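Local coordinates for peptide ABC transporter, peptide-binding protein (Thermus thermophilus, PDB 2D5W) that binds oligopeptides and probably delivers them to an ABC transporter for uptake, at residues Gly77-Pro89 / Arg135-Thr149. Numbering follows the deposited sequence.
Sequences GKKRLEMDITIRP and RNFTLIFEPAYYYDT
With CG anti to the backbone N (chi1 173°) and an extended chain beyond it, Arg80 reaches its cross-strand neighbour Glu142, whose own CG is likewise anti to N. Arg80 NH1 donates to Glu142 OE1 at 2.8 Å, in the guanidinium plane but from above the carboxylate, the two planes lying 65° apart. NE and NH2 both turn to Glu82 OE1, while Ile140 CG2 sits over the centre of one guanidinium face, 3.4 Å above its plane. Replacing Arg80 with alanine would probably leave Glu142 OE1 and Glu82 OE1 without these donors and bare the side of Ile140 that the guanidinium covers, with Glu82 OE2 left to Arg70 and Arg130.

Further along the same face, hydroxyls meet acceptors across the strands: Thr138 OG1 donates to Asp84 OD2 (2.7 Å) from above the carboxylate plane, and Thr86 OG1 to Asn136 OD1 (2.6 Å). The other face is apolar. Ile85 CB lies over the Phe137 ring, 3.9 Å from its centroid, whereas Ile87 CG1 meets the ring edge; Leu139 CD1 touches Ile85 CD1. Leu81 CD2 rests 3.8 Å from Phe141 CD1, and the bent end of Met83 sets CE against Thr149. Helix 101-112 covers Ile87, Phe137 and Leu139.

Between the faces, backbone bonds join the strands: Leu81 and Phe141 exchange a reciprocal pair, as do Met83 with Leu139 and Ile85 with Phe137. Past the cis-proline Pro143, Ala144 N still reaches Lys79 O at 2.9 Å. The result illustrates the amphipathic antiparallel strand pair, here the two central strands of a four-stranded sheet in a family 5 solute-binding protein, with a polar salt-bridged face and an apolar one covered in part by helix 101-112.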
loop_
_atom_site.group_PDB
_atom_site.type_symbol
_atom_site.label_atom_id
_atom_site.label_comp_id
_atom_site.label_asym_id
_atom_site.label_seq_id
_atom_site.Cartn_x
_atom_site.Cartn_y
_atom_site.Cartn_z
ATOM N N GLY A 77 3.482 32.024 -1.482
ATOM C CA GLY A 77 4.459 30.955 -1.415
ATOM C C GLY A 77 3.961 29.650 -2.007
ATOM O O GLY A 77 4.600 28.611 -1.842
ATOM N N LYS A 78 2.817 29.694 -2.688
ATOM C CA LYS A 78 2.257 28.498 -3.310
ATOM C C LYS A 78 2.561 28.507 -4.803
ATOM O O LYS A 78 2.845 29.559 -5.384
ATOM C CB LYS A 78 0.752 28.415 -3.043
ATOM C CG LYS A 78 0.430 28.158 -1.571
ATOM C CD LYS A 78 -1.061 28.003 -1.326
ATOM C CE LYS A 78 -1.343 27.695 0.138
ATOM N NZ LYS A 78 -2.799 27.532 0.409
ATOM N N LYS A 79 2.497 27.333 -5.422
ATOM C CA LYS A 79 2.827 27.203 -6.832
ATOM C C LYS A 79 1.840 26.379 -7.637
ATOM O O LYS A 79 1.025 25.627 -7.096
ATOM C CB LYS A 79 4.195 26.537 -6.975
ATOM C CG LYS A 79 5.302 27.143 -6.137
ATOM C CD LYS A 79 6.499 26.202 -6.080
ATOM C CE LYS A 79 7.666 26.821 -5.333
ATOM N NZ LYS A 79 7.292 27.196 -3.945
ATOM N N ARG A 80 1.953 26.530 -8.952
ATOM C CA ARG A 80 1.162 25.788 -9.916
ATOM C C ARG A 80 2.220 25.031 -10.704
ATOM O O ARG A 80 3.202 25.622 -11.158
ATOM C CB ARG A 80 0.417 26.737 -10.854
ATOM C CG ARG A 80 -0.319 26.055 -12.003
ATOM C CD ARG A 80 -0.685 27.082 -13.072
ATOM N NE ARG A 80 -1.395 26.508 -14.212
ATOM C CZ ARG A 80 -2.693 26.222 -14.225
ATOM N NH1 ARG A 80 -3.439 26.456 -13.154
ATOM N NH2 ARG A 80 -3.248 25.710 -15.315
ATOM N N LEU A 81 2.046 23.723 -10.831
ATOM C CA LEU A 81 2.987 22.916 -11.591
ATOM C C LEU A 81 2.278 22.323 -12.795
ATOM O O LEU A 81 1.189 21.759 -12.663
ATOM C CB LEU A 81 3.549 21.770 -10.745
ATOM C CG LEU A 81 4.322 20.719 -11.554
ATOM C CD1 LEU A 81 5.613 21.323 -12.095
ATOM C CD2 LEU A 81 4.622 19.511 -10.682
ATOM N N GLU A 82 2.886 22.475 -13.967
ATOM C CA GLU A 82 2.345 21.896 -15.192
ATOM C C GLU A 82 3.385 20.903 -15.682
ATOM O O GLU A 82 4.583 21.195 -15.705
ATOM C CB GLU A 82 2.076 22.970 -16.252
ATOM C CG GLU A 82 0.917 23.889 -15.891
ATOM C CD GLU A 82 0.389 24.680 -17.074
ATOM O OE1 GLU A 82 -0.579 25.448 -16.883
ATOM O OE2 GLU A 82 0.932 24.535 -18.190
ATOM N N MET A 83 2.916 19.720 -16.062
ATOM C CA MET A 83 3.787 18.650 -16.520
ATOM C C MET A 83 3.320 18.094 -17.863
ATOM O O MET A 83 2.269 17.456 -17.941
ATOM C CB MET A 83 3.786 17.545 -15.469
ATOM C CG MET A 83 4.555 16.303 -15.843
ATOM S SD MET A 83 4.252 15.013 -14.635
ATOM C CE MET A 83 5.205 15.646 -13.340
ATOM N N ASP A 84 4.105 18.332 -18.911
ATOM C CA ASP A 84 3.770 17.870 -20.259
ATOM C C ASP A 84 4.249 16.451 -20.518
ATOM O O ASP A 84 5.444 16.161 -20.437
ATOM C CB ASP A 84 4.406 18.773 -21.319
ATOM C CG ASP A 84 3.888 20.195 -21.281
ATOM O OD1 ASP A 84 4.547 21.063 -21.895
ATOM O OD2 ASP A 84 2.836 20.452 -20.662
ATOM N N ILE A 85 3.310 15.577 -20.859
ATOM C CA ILE A 85 3.620 14.186 -21.151
ATOM C C ILE A 85 3.205 13.851 -22.577
ATOM O O ILE A 85 2.130 14.247 -23.024
ATOM C CB ILE A 85 2.873 13.243 -20.183
ATOM C CG1 ILE A 85 3.331 13.521 -18.750
ATOM C CG2 ILE A 85 3.111 11.783 -20.574
ATOM C CD1 ILE A 85 2.632 12.693 -17.698
ATOM N N THR A 86 4.076 13.141 -23.287
ATOM C CA THR A 86 3.788 12.716 -24.650
ATOM C C THR A 86 3.741 11.191 -24.646
ATOM O O THR A 86 4.713 10.533 -24.278
ATOM C CB THR A 86 4.882 13.175 -25.642
ATOM O OG1 THR A 86 4.988 14.603 -25.617
ATOM C CG2 THR A 86 4.538 12.729 -27.056
ATOM N N ILE A 87 2.602 10.634 -25.037
ATOM C CA ILE A 87 2.440 9.185 -25.086
ATOM C C ILE A 87 3.169 8.657 -26.322
ATOM O O ILE A 87 3.034 9.220 -27.406
ATOM C CB ILE A 87 0.946 8.796 -25.184
ATOM C CG1 ILE A 87 0.173 9.373 -23.993
ATOM C CG2 ILE A 87 0.805 7.276 -25.239
ATOM C CD1 ILE A 87 -1.329 9.152 -24.065
ATOM N N ARG A 88 3.950 7.590 -26.163
ATOM C CA ARG A 88 4.669 7.005 -27.295
ATOM C C ARG A 88 3.688 6.624 -28.396
ATOM O O ARG A 88 2.571 6.192 -28.123
ATOM C CB ARG A 88 5.428 5.747 -26.868
ATOM C CG ARG A 88 6.654 5.991 -26.014
ATOM C CD ARG A 88 7.317 4.674 -25.628
ATOM N NE ARG A 88 7.653 3.868 -26.801
ATOM C CZ ARG A 88 8.851 3.338 -27.026
ATOM N NH1 ARG A 88 9.064 2.620 -28.120
ATOM N NH2 ARG A 88 9.839 3.533 -26.163
ATOM N N PRO A 89 4.103 6.763 -29.664
ATOM C CA PRO A 89 3.230 6.421 -30.789
ATOM C C PRO A 89 2.867 4.941 -30.843
ATOM O O PRO A 89 1.857 4.563 -31.436
ATOM C CB PRO A 89 4.049 6.858 -32.001
ATOM C CG PRO A 89 5.462 6.662 -31.542
ATOM C CD PRO A 89 5.420 7.221 -30.136
ATOM N N ARG A 135 -2.000 12.348 -28.318
ATOM C CA ARG A 135 -0.894 11.809 -27.537
ATOM C C ARG A 135 -0.151 12.801 -26.653
ATOM O O ARG A 135 0.838 12.450 -26.015
ATOM C CB ARG A 135 0.074 11.069 -28.463
ATOM C CG ARG A 135 -0.582 9.830 -29.061
ATOM C CD ARG A 135 0.325 9.005 -29.950
ATOM N NE ARG A 135 -0.333 7.750 -30.308
ATOM C CZ ARG A 135 -1.424 7.655 -31.064
ATOM N NH1 ARG A 135 -1.949 6.464 -31.319
ATOM N NH2 ARG A 135 -1.980 8.740 -31.583
ATOM N N ASN A 136 -0.637 14.033 -26.596
ATOM C CA ASN A 136 -0.016 15.052 -25.761
ATOM C C ASN A 136 -1.001 15.583 -24.735
ATOM O O ASN A 136 -2.109 16.001 -25.084
ATOM C CB ASN A 136 0.488 16.220 -26.615
ATOM C CG ASN A 136 1.816 15.932 -27.275
ATOM O OD1 ASN A 136 2.836 15.792 -26.602
ATOM N ND2 ASN A 136 1.815 15.846 -28.600
ATOM N N PHE A 137 -0.607 15.536 -23.465
ATOM C CA PHE A 137 -1.439 16.069 -22.397
ATOM C C PHE A 137 -0.572 16.719 -21.329
ATOM O O PHE A 137 0.641 16.501 -21.275
ATOM C CB PHE A 137 -2.343 14.994 -21.773
ATOM C CG PHE A 137 -1.610 13.913 -21.020
ATOM C CD1 PHE A 137 -1.019 12.845 -21.691
ATOM C CD2 PHE A 137 -1.565 13.937 -19.630
ATOM C CE1 PHE A 137 -0.401 11.815 -20.982
ATOM C CE2 PHE A 137 -0.949 12.916 -18.914
ATOM C CZ PHE A 137 -0.369 11.852 -19.590
ATOM N N THR A 138 -1.208 17.525 -20.490
ATOM C CA THR A 138 -0.508 18.225 -19.427
ATOM C C THR A 138 -1.219 18.015 -18.104
ATOM O O THR A 138 -2.430 18.211 -18.002
ATOM C CB THR A 138 -0.450 19.741 -19.712
ATOM O OG1 THR A 138 0.222 19.966 -20.956
ATOM C CG2 THR A 138 0.293 20.473 -18.604
ATOM N N LEU A 139 -0.467 17.592 -17.096
ATOM C CA LEU A 139 -1.032 17.407 -15.768
ATOM C C LEU A 139 -0.802 18.730 -15.042
ATOM O O LEU A 139 0.291 19.301 -15.107
ATOM C CB LEU A 139 -0.332 16.260 -15.035
ATOM C CG LEU A 139 -0.551 14.872 -15.646
ATOM C CD1 LEU A 139 0.286 13.848 -14.898
ATOM C CD2 LEU A 139 -2.027 14.502 -15.587
ATOM N N ILE A 140 -1.837 19.217 -14.370
ATOM C CA ILE A 140 -1.768 20.485 -13.658
ATOM C C ILE A 140 -2.014 20.285 -12.170
ATOM O O ILE A 140 -3.076 19.812 -11.768
ATOM C CB ILE A 140 -2.825 21.470 -14.204
ATOM C CG1 ILE A 140 -2.672 21.607 -15.723
ATOM C CG2 ILE A 140 -2.674 22.829 -13.530
ATOM C CD1 ILE A 140 -3.827 22.328 -16.393
ATOM N N PHE A 141 -1.026 20.650 -11.359
ATOM C CA PHE A 141 -1.134 20.523 -9.909
ATOM C C PHE A 141 -1.167 21.918 -9.298
ATOM O O PHE A 141 -0.222 22.693 -9.456
ATOM C CB PHE A 141 0.067 19.768 -9.327
ATOM C CG PHE A 141 0.374 18.462 -10.013
ATOM C CD1 PHE A 141 0.984 18.443 -11.263
ATOM C CD2 PHE A 141 0.074 17.253 -9.397
ATOM C CE1 PHE A 141 1.296 17.238 -11.891
ATOM C CE2 PHE A 141 0.381 16.039 -10.018
ATOM C CZ PHE A 141 0.991 16.033 -11.265
ATOM N N GLU A 142 -2.249 22.241 -8.601
ATOM C CA GLU A 142 -2.366 23.549 -7.970
ATOM C C GLU A 142 -3.242 23.482 -6.721
ATOM O O GLU A 142 -4.440 23.215 -6.807
ATOM C CB GLU A 142 -2.950 24.565 -8.956
ATOM C CG GLU A 142 -2.998 25.981 -8.396
ATOM C CD GLU A 142 -3.587 26.984 -9.364
ATOM O OE1 GLU A 142 -3.023 27.153 -10.464
ATOM O OE2 GLU A 142 -4.614 27.606 -9.021
ATOM N N PRO A 143 -2.648 23.710 -5.539
ATOM C CA PRO A 143 -1.229 24.018 -5.349
ATOM C C PRO A 143 -0.365 22.779 -5.559
ATOM O O PRO A 143 -0.818 21.654 -5.334
ATOM C CB PRO A 143 -1.179 24.519 -3.910
ATOM C CG PRO A 143 -2.214 23.670 -3.245
ATOM C CD PRO A 143 -3.354 23.689 -4.244
ATOM N N ALA A 144 0.873 22.988 -5.985
ATOM C CA ALA A 144 1.793 21.885 -6.221
ATOM C C ALA A 144 2.450 21.441 -4.921
ATOM O O ALA A 144 2.736 22.266 -4.047
ATOM C CB ALA A 144 2.859 22.305 -7.224
ATOM N N TYR A 145 2.676 20.136 -4.800
ATOM C CA TYR A 145 3.329 19.560 -3.629
ATOM C C TYR A 145 4.733 19.134 -4.041
ATOM O O TYR A 145 4.995 18.888 -5.219
ATOM C CB TYR A 145 2.554 18.350 -3.099
ATOM C CG TYR A 145 1.251 18.681 -2.396
ATOM C CD1 TYR A 145 0.491 17.674 -1.799
ATOM C CD2 TYR A 145 0.778 19.993 -2.319
ATOM C CE1 TYR A 145 -0.704 17.965 -1.147
ATOM C CE2 TYR A 145 -0.417 20.291 -1.671
ATOM C CZ TYR A 145 -1.152 19.276 -1.087
ATOM O OH TYR A 145 -2.332 19.588 -0.451
ATOM N N TYR A 146 5.629 19.027 -3.066
ATOM C CA TYR A 146 7.018 18.683 -3.333
ATOM C C TYR A 146 7.254 17.363 -4.054
ATOM O O TYR A 146 8.286 17.189 -4.702
ATOM C CB TYR A 146 7.814 18.690 -2.021
ATOM C CG TYR A 146 7.656 17.441 -1.179
ATOM C CD1 TYR A 146 8.596 16.413 -1.245
ATOM C CD2 TYR A 146 6.564 17.282 -0.326
ATOM C CE1 TYR A 146 8.453 15.256 -0.483
ATOM C CE2 TYR A 146 6.412 16.127 0.440
ATOM C CZ TYR A 146 7.358 15.122 0.353
ATOM O OH TYR A 146 7.209 13.969 1.094
ATOM N N TYR A 147 6.299 16.444 -3.953
ATOM C CA TYR A 147 6.441 15.124 -4.562
ATOM C C TYR A 147 5.675 14.878 -5.858
ATOM O O TYR A 147 5.663 13.754 -6.357
ATOM C CB TYR A 147 6.037 14.053 -3.543
ATOM C CG TYR A 147 4.617 14.166 -3.004
ATOM C CD1 TYR A 147 3.515 14.216 -3.862
ATOM C CD2 TYR A 147 4.375 14.149 -1.632
ATOM C CE1 TYR A 147 2.212 14.238 -3.364
ATOM C CE2 TYR A 147 3.077 14.168 -1.125
ATOM C CZ TYR A 147 2.000 14.210 -1.995
ATOM O OH TYR A 147 0.715 14.206 -1.505
ATOM N N ASP A 148 5.053 15.907 -6.419
ATOM C CA ASP A 148 4.260 15.713 -7.630
ATOM C C ASP A 148 4.988 15.177 -8.865
ATOM O O ASP A 148 4.355 14.577 -9.737
ATOM C CB ASP A 148 3.508 17.003 -7.960
ATOM C CG ASP A 148 2.366 17.275 -6.987
ATOM O OD1 ASP A 148 1.911 18.433 -6.907
ATOM O OD2 ASP A 148 1.910 16.325 -6.309
ATOM N N THR A 149 6.301 15.371 -8.946
ATOM C CA THR A 149 7.048 14.865 -10.097
ATOM C C THR A 149 7.587 13.458 -9.857
ATOM O O THR A 149 8.169 12.854 -10.758
ATOM C CB THR A 149 8.244 15.775 -10.464
ATOM O OG1 THR A 149 9.174 15.811 -9.376
ATOM C CG2 THR A 149 7.768 17.185 -10.783
HETATM O O HOH W 1 2.630 25.059 -3.859
HETATM O O HOH W 2 2.738 17.044 -23.883
HETATM O O HOH W 3 -0.304 5.674 -28.670
#